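Local coordinates for protein halogenase (Chondromyces crocatus, PDB 3E1T) that probably catalyses FAD-dependent chlorination in the biosynthesis of chondrochloren, as a variant member of the flavin-dependent halogenases, at residues 120-123 with 127-130; 347-352 with 474-479; 369-372 with 376-379. All blocks are in the same frame, centred on the assembly; numbering follows the deposited sequence.

Contact 1. Residues 120-123 with 127-130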
loop_
_atom_site.group_PDB
_atom_site.type_symbol
_atom_site.label_atom_id
_atom_site.label_comp_id
_atom_site.label_asym_id
_atom_site.label_seq_id
_atom_site.Cartn_x
_atom_site.Cartn_y
_atom_site.Cartn_z
ATOM N N ASN A 120 -20.990 0.443 1.254
ATOM C CA ASN A 120 -21.151 1.888 1.077
ATOM C C ASN A 120 -21.220 2.266 -0.394
ATOM O O ASN A 120 -21.888 3.240 -0.754
ATOM C CB ASN A 120 -20.009 2.653 1.756
ATOM C CG ASN A 120 -20.192 4.176 1.699
ATOM O OD1 ASN A 120 -21.225 4.703 2.108
ATOM N ND2 ASN A 120 -19.171 4.887 1.213
ATOM N N SER A 121 -20.511 1.503 -1.230
ATOM C CA SER A 121 -20.553 1.667 -2.688
ATOM C C SER A 121 -21.979 1.485 -3.204
ATOM O O SER A 121 -22.487 2.323 -3.952
ATOM C CB SER A 121 -19.629 0.658 -3.387
ATOM O OG SER A 121 -18.266 1.046 -3.320
ATOM N N GLU A 122 -22.598 0.375 -2.804
ATOM C CA GLU A 122 -23.970 0.055 -3.185
ATOM C C GLU A 122 -24.895 1.212 -2.858
ATOM O O GLU A 122 -25.540 1.764 -3.751
ATOM C CB GLU A 122 -24.432 -1.215 -2.481
ATOM C CG GLU A 122 -23.699 -2.444 -2.960
ATOM C CD GLU A 122 -23.946 -3.656 -2.106
ATOM O OE1 GLU A 122 -24.292 -3.498 -0.908
ATOM O OE2 GLU A 122 -23.778 -4.780 -2.630
ATOM N N ARG A 123 -24.904 1.594 -1.583
ATOM C CA ARG A 123 -25.689 2.713 -1.072
ATOM C C ARG A 123 -25.393 4.042 -1.767
ATOM O O ARG A 123 -26.227 4.948 -1.751
ATOM C CB ARG A 123 -25.465 2.874 0.437
ATOM C CG ARG A 123 -25.812 1.634 1.265
ATOM C CD ARG A 123 -25.900 1.975 2.746
ATOM N NE ARG A 123 -24.659 2.555 3.267
ATOM C CZ ARG A 123 -23.746 1.891 3.977
ATOM N NH1 ARG A 123 -23.919 0.606 4.269
ATOM N NH2 ARG A 123 -22.655 2.518 4.397
ATOM N N ASP A 127 -23.494 -0.369 -8.873
ATOM C CA ASP A 127 -23.938 -1.710 -9.217
ATOM C C ASP A 127 -22.821 -2.711 -8.905
ATOM O O ASP A 127 -22.044 -3.068 -9.791
ATOM C CB ASP A 127 -24.304 -1.742 -10.712
ATOM C CG ASP A 127 -25.068 -2.988 -11.123
ATOM O OD1 ASP A 127 -25.006 -4.030 -10.434
ATOM O OD2 ASP A 127 -25.735 -2.925 -12.176
ATOM N N VAL A 128 -22.728 -3.170 -7.659
ATOM C CA VAL A 128 -21.650 -4.106 -7.321
ATOM C C VAL A 128 -22.129 -5.551 -7.391
ATOM O O VAL A 128 -23.238 -5.879 -6.970
ATOM C CB VAL A 128 -20.891 -3.775 -5.973
ATOM C CG1 VAL A 128 -21.200 -2.373 -5.485
ATOM C CG2 VAL A 128 -21.153 -4.812 -4.884
ATOM N N ARG A 129 -21.287 -6.407 -7.951
ATOM C CA ARG A 129 -21.629 -7.806 -8.133
ATOM C C ARG A 129 -20.464 -8.689 -7.729
ATOM O O ARG A 129 -19.419 -8.692 -8.388
ATOM C CB ARG A 129 -22.054 -8.055 -9.586
ATOM C CG ARG A 129 -23.492 -7.624 -9.850
ATOM C CD ARG A 129 -23.654 -6.898 -11.167
ATOM N NE ARG A 129 -23.751 -7.825 -12.285
ATOM C CZ ARG A 129 -24.292 -7.536 -13.467
ATOM N NH1 ARG A 129 -24.804 -6.327 -13.708
ATOM N NH2 ARG A 129 -24.316 -8.468 -14.409
ATOM N N GLU A 130 -20.648 -9.412 -6.623
ATOM C CA GLU A 130 -19.651 -10.347 -6.117
ATOM C C GLU A 130 -19.714 -11.648 -6.905
ATOM O O GLU A 130 -20.589 -11.810 -7.758
ATOM C CB GLU A 130 -19.854 -10.580 -4.617
ATOM C CG GLU A 130 -19.540 -9.351 -3.770
ATOM C CD GLU A 130 -20.004 -9.469 -2.325
ATOM O OE1 GLU A 130 -20.090 -10.592 -1.789
ATOM O OE2 GLU A 130 -20.277 -8.416 -1.715
HETATM O O HOH W 1 -24.912 -4.946 -4.950
#

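Contact 2. Residues 347-352 with 474-479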
loop_
_atom_site.group_PDB
_atom_site.type_symbol
_atom_site.label_atom_id
_atom_site.label_comp_id
_atom_site.label_asym_id
_atom_site.label_seq_id
_atom_site.Cartn_x
_atom_site.Cartn_y
_atom_site.Cartn_z
ATOM N N PHE A 347 -3.584 12.577 -13.176
ATOM C CA PHE A 347 -3.693 11.414 -12.335
ATOM C C PHE A 347 -2.333 10.694 -12.148
ATOM O O PHE A 347 -1.898 10.498 -11.020
ATOM C CB PHE A 347 -4.731 10.466 -12.949
ATOM C CG PHE A 347 -4.487 9.011 -12.656
ATOM C CD1 PHE A 347 -4.393 8.552 -11.349
ATOM C CD2 PHE A 347 -4.371 8.101 -13.690
ATOM C CE1 PHE A 347 -4.193 7.211 -11.079
ATOM C CE2 PHE A 347 -4.163 6.766 -13.435
ATOM C CZ PHE A 347 -4.078 6.313 -12.110
ATOM N N GLU A 348 -1.690 10.302 -13.249
ATOM C CA GLU A 348 -0.397 9.616 -13.195
ATOM C C GLU A 348 0.697 10.465 -12.526
ATOM O O GLU A 348 1.474 9.960 -11.705
ATOM C CB GLU A 348 0.039 9.138 -14.586
ATOM C CG GLU A 348 1.262 8.200 -14.535
ATOM C CD GLU A 348 1.421 7.301 -15.734
ATOM O OE1 GLU A 348 2.586 6.990 -16.079
ATOM O OE2 GLU A 348 0.398 6.852 -16.303
ATOM N N ARG A 349 0.726 11.757 -12.847
ATOM C CA ARG A 349 1.710 12.670 -12.287
ATOM C C ARG A 349 1.599 12.727 -10.760
ATOM O O ARG A 349 2.577 12.518 -10.066
ATOM C CB ARG A 349 1.532 14.066 -12.894
ATOM C CG ARG A 349 2.636 15.040 -12.536
ATOM C CD ARG A 349 2.287 16.470 -12.998
ATOM N NE ARG A 349 1.153 17.032 -12.257
ATOM C CZ ARG A 349 1.259 17.703 -11.106
ATOM N NH1 ARG A 349 2.452 17.894 -10.540
ATOM N NH2 ARG A 349 0.171 18.180 -10.517
ATOM N N ARG A 350 0.394 12.982 -10.258
ATOM C CA ARG A 350 0.101 13.025 -8.827
ATOM C C ARG A 350 0.374 11.697 -8.110
ATOM O O ARG A 350 0.918 11.680 -7.005
ATOM C CB ARG A 350 -1.364 13.393 -8.627
ATOM C CG ARG A 350 -1.650 14.744 -8.025
ATOM C CD ARG A 350 -1.610 15.840 -9.041
ATOM N NE ARG A 350 -2.638 16.837 -8.758
ATOM C CZ ARG A 350 -2.510 17.860 -7.920
ATOM N NH1 ARG A 350 -1.378 18.066 -7.242
ATOM N NH2 ARG A 350 -3.526 18.688 -7.764
ATOM N N TYR A 351 -0.038 10.597 -8.738
ATOM C CA TYR A 351 0.125 9.254 -8.181
ATOM C C TYR A 351 1.617 8.887 -8.053
ATOM O O TYR A 351 2.050 8.384 -7.011
ATOM C CB TYR A 351 -0.625 8.250 -9.069
ATOM C CG TYR A 351 -0.835 6.821 -8.525
ATOM C CD1 TYR A 351 -0.503 6.457 -7.216
ATOM C CD2 TYR A 351 -1.417 5.853 -9.336
ATOM C CE1 TYR A 351 -0.723 5.150 -6.745
ATOM C CE2 TYR A 351 -1.630 4.540 -8.885
ATOM C CZ TYR A 351 -1.295 4.201 -7.588
ATOM O OH TYR A 351 -1.531 2.912 -7.155
ATOM N N ARG A 352 2.380 9.124 -9.113
ATOM C CA ARG A 352 3.819 8.863 -9.124
ATOM C C ARG A 352 4.539 9.739 -8.082
ATOM O O ARG A 352 5.531 9.317 -7.489
ATOM C CB ARG A 352 4.411 9.121 -10.515
ATOM C CG ARG A 352 4.090 8.045 -11.537
ATOM C CD ARG A 352 4.840 8.201 -12.876
ATOM N NE ARG A 352 4.440 7.111 -13.765
ATOM C CZ ARG A 352 4.907 5.865 -13.701
ATOM N NH1 ARG A 352 5.855 5.539 -12.827
ATOM N NH2 ARG A 352 4.439 4.938 -14.532
ATOM N N HIS A 474 11.215 10.790 -12.212
ATOM C CA HIS A 474 11.908 12.082 -12.205
ATOM C C HIS A 474 11.016 13.157 -12.811
ATOM O O HIS A 474 10.864 14.213 -12.232
ATOM C CB HIS A 474 13.257 12.027 -12.934
ATOM C CG HIS A 474 14.079 13.273 -12.764
ATOM N ND1 HIS A 474 13.827 14.434 -13.463
ATOM C CD2 HIS A 474 15.129 13.546 -11.950
ATOM C CE1 HIS A 474 14.692 15.366 -13.099
ATOM N NE2 HIS A 474 15.493 14.854 -12.181
ATOM N N LEU A 475 10.418 12.877 -13.964
ATOM C CA LEU A 475 9.509 13.831 -14.619
ATOM C C LEU A 475 8.334 14.236 -13.707
ATOM O O LEU A 475 7.999 15.421 -13.591
ATOM C CB LEU A 475 9.013 13.246 -15.948
ATOM C CG LEU A 475 8.743 14.169 -17.146
ATOM C CD1 LEU A 475 9.811 15.269 -17.314
ATOM C CD2 LEU A 475 8.602 13.342 -18.431
ATOM N N ALA A 476 7.730 13.252 -13.043
ATOM C CA ALA A 476 6.577 13.496 -12.171
ATOM C C ALA A 476 6.943 14.278 -10.909
ATOM O O ALA A 476 6.209 15.173 -10.496
ATOM C CB ALA A 476 5.898 12.180 -11.803
ATOM N N MET A 477 8.080 13.939 -10.306
ATOM C CA MET A 477 8.500 14.563 -9.053
ATOM C C MET A 477 9.362 15.796 -9.303
ATOM O O MET A 477 9.340 16.729 -8.516
ATOM C CB MET A 477 9.278 13.570 -8.191
ATOM C CG MET A 477 8.552 12.260 -7.918
ATOM S SD MET A 477 9.543 11.058 -6.999
ATOM C CE MET A 477 9.631 11.849 -5.383
ATOM N N PHE A 478 10.083 15.780 -10.423
ATOM C CA PHE A 478 11.205 16.684 -10.719
ATOM C C PHE A 478 12.317 16.610 -9.667
ATOM O O PHE A 478 12.915 17.617 -9.293
ATOM C CB PHE A 478 10.737 18.108 -11.054
ATOM C CG PHE A 478 10.346 18.276 -12.493
ATOM C CD1 PHE A 478 11.305 18.178 -13.500
ATOM C CD2 PHE A 478 9.024 18.499 -12.851
ATOM C CE1 PHE A 478 10.957 18.319 -14.844
ATOM C CE2 PHE A 478 8.661 18.642 -14.188
ATOM C CZ PHE A 478 9.627 18.552 -15.189
ATOM N N GLY A 479 12.588 15.380 -9.229
ATOM C CA GLY A 479 13.503 15.095 -8.135
ATOM C C GLY A 479 12.931 15.553 -6.809
ATOM O O GLY A 479 13.011 16.733 -6.474
#

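Contact 3. Residues 369-372 with 376-379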
loop_
_atom_site.group_PDB
_atom_site.type_symbol
_atom_site.label_atom_id
_atom_site.label_comp_id
_atom_site.label_asym_id
_atom_site.label_seq_id
_atom_site.Cartn_x
_atom_site.Cartn_y
_atom_site.Cartn_z
ATOM N N ASN A 369 18.765 1.781 9.557
ATOM C CA ASN A 369 18.984 0.705 10.521
ATOM C C ASN A 369 20.448 0.242 10.544
ATOM O O ASN A 369 21.012 -0.146 9.521
ATOM C CB ASN A 369 18.049 -0.478 10.291
ATOM C CG ASN A 369 18.030 -1.433 11.464
ATOM O OD1 ASN A 369 17.649 -1.064 12.566
ATOM N ND2 ASN A 369 18.442 -2.669 11.230
ATOM N N GLN A 370 21.049 0.302 11.731
ATOM C CA GLN A 370 22.413 -0.177 11.972
ATOM C C GLN A 370 22.373 -1.622 12.450
ATOM O O GLN A 370 21.826 -1.916 13.521
ATOM C CB GLN A 370 23.081 0.687 13.048
ATOM C CG GLN A 370 24.518 0.288 13.397
ATOM C CD GLN A 370 24.928 0.744 14.784
ATOM O OE1 GLN A 370 24.581 0.113 15.789
ATOM N NE2 GLN A 370 25.679 1.838 14.847
ATOM N N ASP A 371 22.934 -2.522 11.650
ATOM C CA ASP A 371 23.092 -3.918 12.046
ATOM C C ASP A 371 24.224 -4.506 11.215
ATOM O O ASP A 371 24.004 -5.128 10.161
ATOM C CB ASP A 371 21.788 -4.708 11.886
ATOM C CG ASP A 371 21.797 -6.014 12.665
ATOM O OD1 ASP A 371 22.892 -6.501 13.012
ATOM O OD2 ASP A 371 20.708 -6.559 12.938
ATOM N N THR A 372 25.444 -4.303 11.704
ATOM C CA THR A 372 26.644 -4.530 10.906
ATOM C C THR A 372 26.939 -5.986 10.601
ATOM O O THR A 372 27.683 -6.273 9.665
ATOM C CB THR A 372 27.902 -3.870 11.535
ATOM O OG1 THR A 372 28.105 -4.388 12.855
ATOM C CG2 THR A 372 27.744 -2.356 11.598
ATOM N N PHE A 376 20.883 -9.067 5.613
ATOM C CA PHE A 376 19.656 -8.377 5.179
ATOM C C PHE A 376 19.837 -6.854 5.185
ATOM O O PHE A 376 19.635 -6.199 4.163
ATOM C CB PHE A 376 18.464 -8.822 6.054
ATOM C CG PHE A 376 17.139 -8.144 5.716
ATOM C CD1 PHE A 376 16.193 -8.794 4.920
ATOM C CD2 PHE A 376 16.831 -6.872 6.218
ATOM C CE1 PHE A 376 14.957 -8.172 4.616
ATOM C CE2 PHE A 376 15.596 -6.241 5.908
ATOM C CZ PHE A 376 14.668 -6.899 5.117
ATOM N N TRP A 377 20.239 -6.290 6.322
ATOM C CA TRP A 377 20.418 -4.837 6.416
ATOM C C TRP A 377 21.605 -4.298 5.622
ATOM O O TRP A 377 21.509 -3.224 5.015
ATOM C CB TRP A 377 20.442 -4.378 7.881
ATOM C CG TRP A 377 19.167 -4.705 8.546
ATOM C CD1 TRP A 377 18.919 -5.761 9.382
ATOM C CD2 TRP A 377 17.920 -4.020 8.378
ATOM N NE1 TRP A 377 17.602 -5.759 9.760
ATOM C CE2 TRP A 377 16.967 -4.702 9.157
ATOM C CE3 TRP A 377 17.523 -2.885 7.658
ATOM C CZ2 TRP A 377 15.632 -4.285 9.247
ATOM C CZ3 TRP A 377 16.196 -2.480 7.743
ATOM C CH2 TRP A 377 15.267 -3.185 8.523
ATOM N N SER A 378 22.711 -5.042 5.586
ATOM C CA SER A 378 23.884 -4.590 4.817
ATOM C C SER A 378 23.591 -4.462 3.313
ATOM O O SER A 378 24.172 -3.620 2.638
ATOM C CB SER A 378 25.081 -5.513 5.037
ATOM O OG SER A 378 24.857 -6.769 4.405
ATOM N N ALA A 379 22.684 -5.292 2.804
ATOM C CA ALA A 379 22.282 -5.233 1.395
ATOM C C ALA A 379 21.167 -4.211 1.112
ATOM O O ALA A 379 20.782 -4.013 -0.047
ATOM C CB ALA A 379 21.863 -6.614 0.916
#

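Contact 1. Residues 120-123 with 127-130
The carboxylate of Glu122 is the flat group that meets the opposite segment, with its OE2 lying 3.5 Å from CG2 of Val128. On the other side of the carboxylate plane a water approaches the same oxygen and donates to it, 2.6 Å from OE2 of Glu122. That water also donates to the backbone O of Val128, at 2.8 Å, and so bridges the two segments, which share no direct hydrogen bond. Two guanidinium groups flank the contact without crossing it. That of Arg123 has CA of Asn120 against one face, set toward the rim, whereas that of Arg129 meets OD2 of Asp127 at its edge, in plane, in a long salt bridge.

The apolar part is small and rests on one valine. CG1 of Val128 packs against the aliphatic CG of Glu122 at 3.6 Å, and CB of Ser121 touches the same methyl from 4.0 Å. Glu122 turns its CG away from its own carbonyl carbon (chi1 -68°) and runs extended beyond it; the chain crosses Val128 at about a right angle. OE2 of Glu122 and OE2 of Glu130 stand 5.1 Å apart, and both form salt bridges with Arg119, which probably offsets their mutual repulsion.

The example illustrates how a short connection folds a helix end back onto a sheet edge. Helix 110-123 gives way to strand 127-129, an outermost strand of the five-stranded parallel sheet of the Rossmann-like FAD-binding region. Asp127 and Arg129 pair through their backbones with strand 33-36, and Ser121 OG is hydrogen-bonded to Ser24 OG on helix 17-27.

Contact 2. Residues 347-352 with 474-479
Van der Waals contact between Ala476 and Arg352 forms the heart of this helix pair: their CB atoms meet at 3.6 Å. The same methyl, CB of Ala476, rests 3.8 Å from the backbone O of Arg349. With so small a side chain between them the backbones come close, CA of Arg349 lying 4.9 Å from CA of Ala476. At the margin, CG of Met477 grazes the carbonyl O of Arg352 at 4.2 Å.

Hydrogen bonds between the two helices pair a side chain just outside the segments with a carbonyl inside them. Arg353 NH1 binds Ala476 O, and Gln473 NE2 binds Arg352 O.

Charge pairing lies along helix 340-368 itself. Arg352 runs extended from CG to NE (chi3 -180°), carrying its guanidinium away from the alanine and back along its own helix to Glu348, whose OE1 is 3.0 Å from NE of Arg352. NH2 of Arg352 reaches that oxygen too, at 3.2 Å, and both nitrogens approach from one face of the carboxylate. NH2 also bonds Asn290 O, while Phe293 receives the guanidinium in a cation-pi contact. A leucine in place of Arg352 would probably leave Glu348 OE1 without its charged mate and Asn290 O without this donor.

The whole exemplifies close helix-helix packing through an alanine, here fastening the last turn of helix 467-477 to the long helix 340-368.

Contact 3. Residues 369-372 with 376-379
Trp377 and Asn369, whose side chains lie against each other, also share a lysine: NZ of Lys381 is hydrogen-bonded to Trp377 O and, weakly, to Asn369 O. The setting is a helix-loop-helix connection, in which the chain leaving helix 340-368 turns into the short helix 375-378 and lays a buried tryptophan against the loop just before it.

From the loop, Asn369 makes the closer approach. Its ND2 stands over one face of the indole, 3.2 Å from CD2 of Trp377, with the nitrogen above the middle of the ring system. The amide is not stacked flat; its plane is turned 57° from that of the indole, so that one corner of the group leads. Behind it, CB of Asn369 makes a CH-pi contact over the six-membered ring of Trp377, 3.9 Å from the centroid. With CG anti to the backbone N (chi1 -166°), Asn369 lays both CB and the amide nitrogen along the same face. The amide oxygen is engaged elsewhere, OD1 accepting from Gly84 N, which helps fix the rotation of the amide.

The opposite face of the indole is met by its own helix neighbour, CD2 of Phe376 lying 3.6 Å above the plane of Trp377. The indole's polar atom is satisfied as well: NE1 of Trp377 bonds Phe215 O at the end of strand 210-215. Trp83 adds an edge-to-face ring contact, so the tryptophan ties the connection to the large mixed sheet.

Asp371 plays the lesser part. Its carboxylate plane is only 16° from that of the indole, yet its approach is oblique, CB of Asp371 coming 4.0 Å from CD1 of Trp377.

Read from the N terminus, the three contacts show local and distant closure side by side. Contact 1 comes first, closing a short loop between helix 110-123 and an edge strand of the parallel sheet, and is finished before the others begin. Contact 2 opens on helix 340-368 and closes only at helix 467-477, more than a hundred residues later. Within that span falls contact 3, a second short closure, joining the loop after helix 340-368 to helix 375-378 beside the large mixed sheet. None touches another; contacts 1 and 3 lie on opposite sides of the chain's centre, their centres about 46 Å apart.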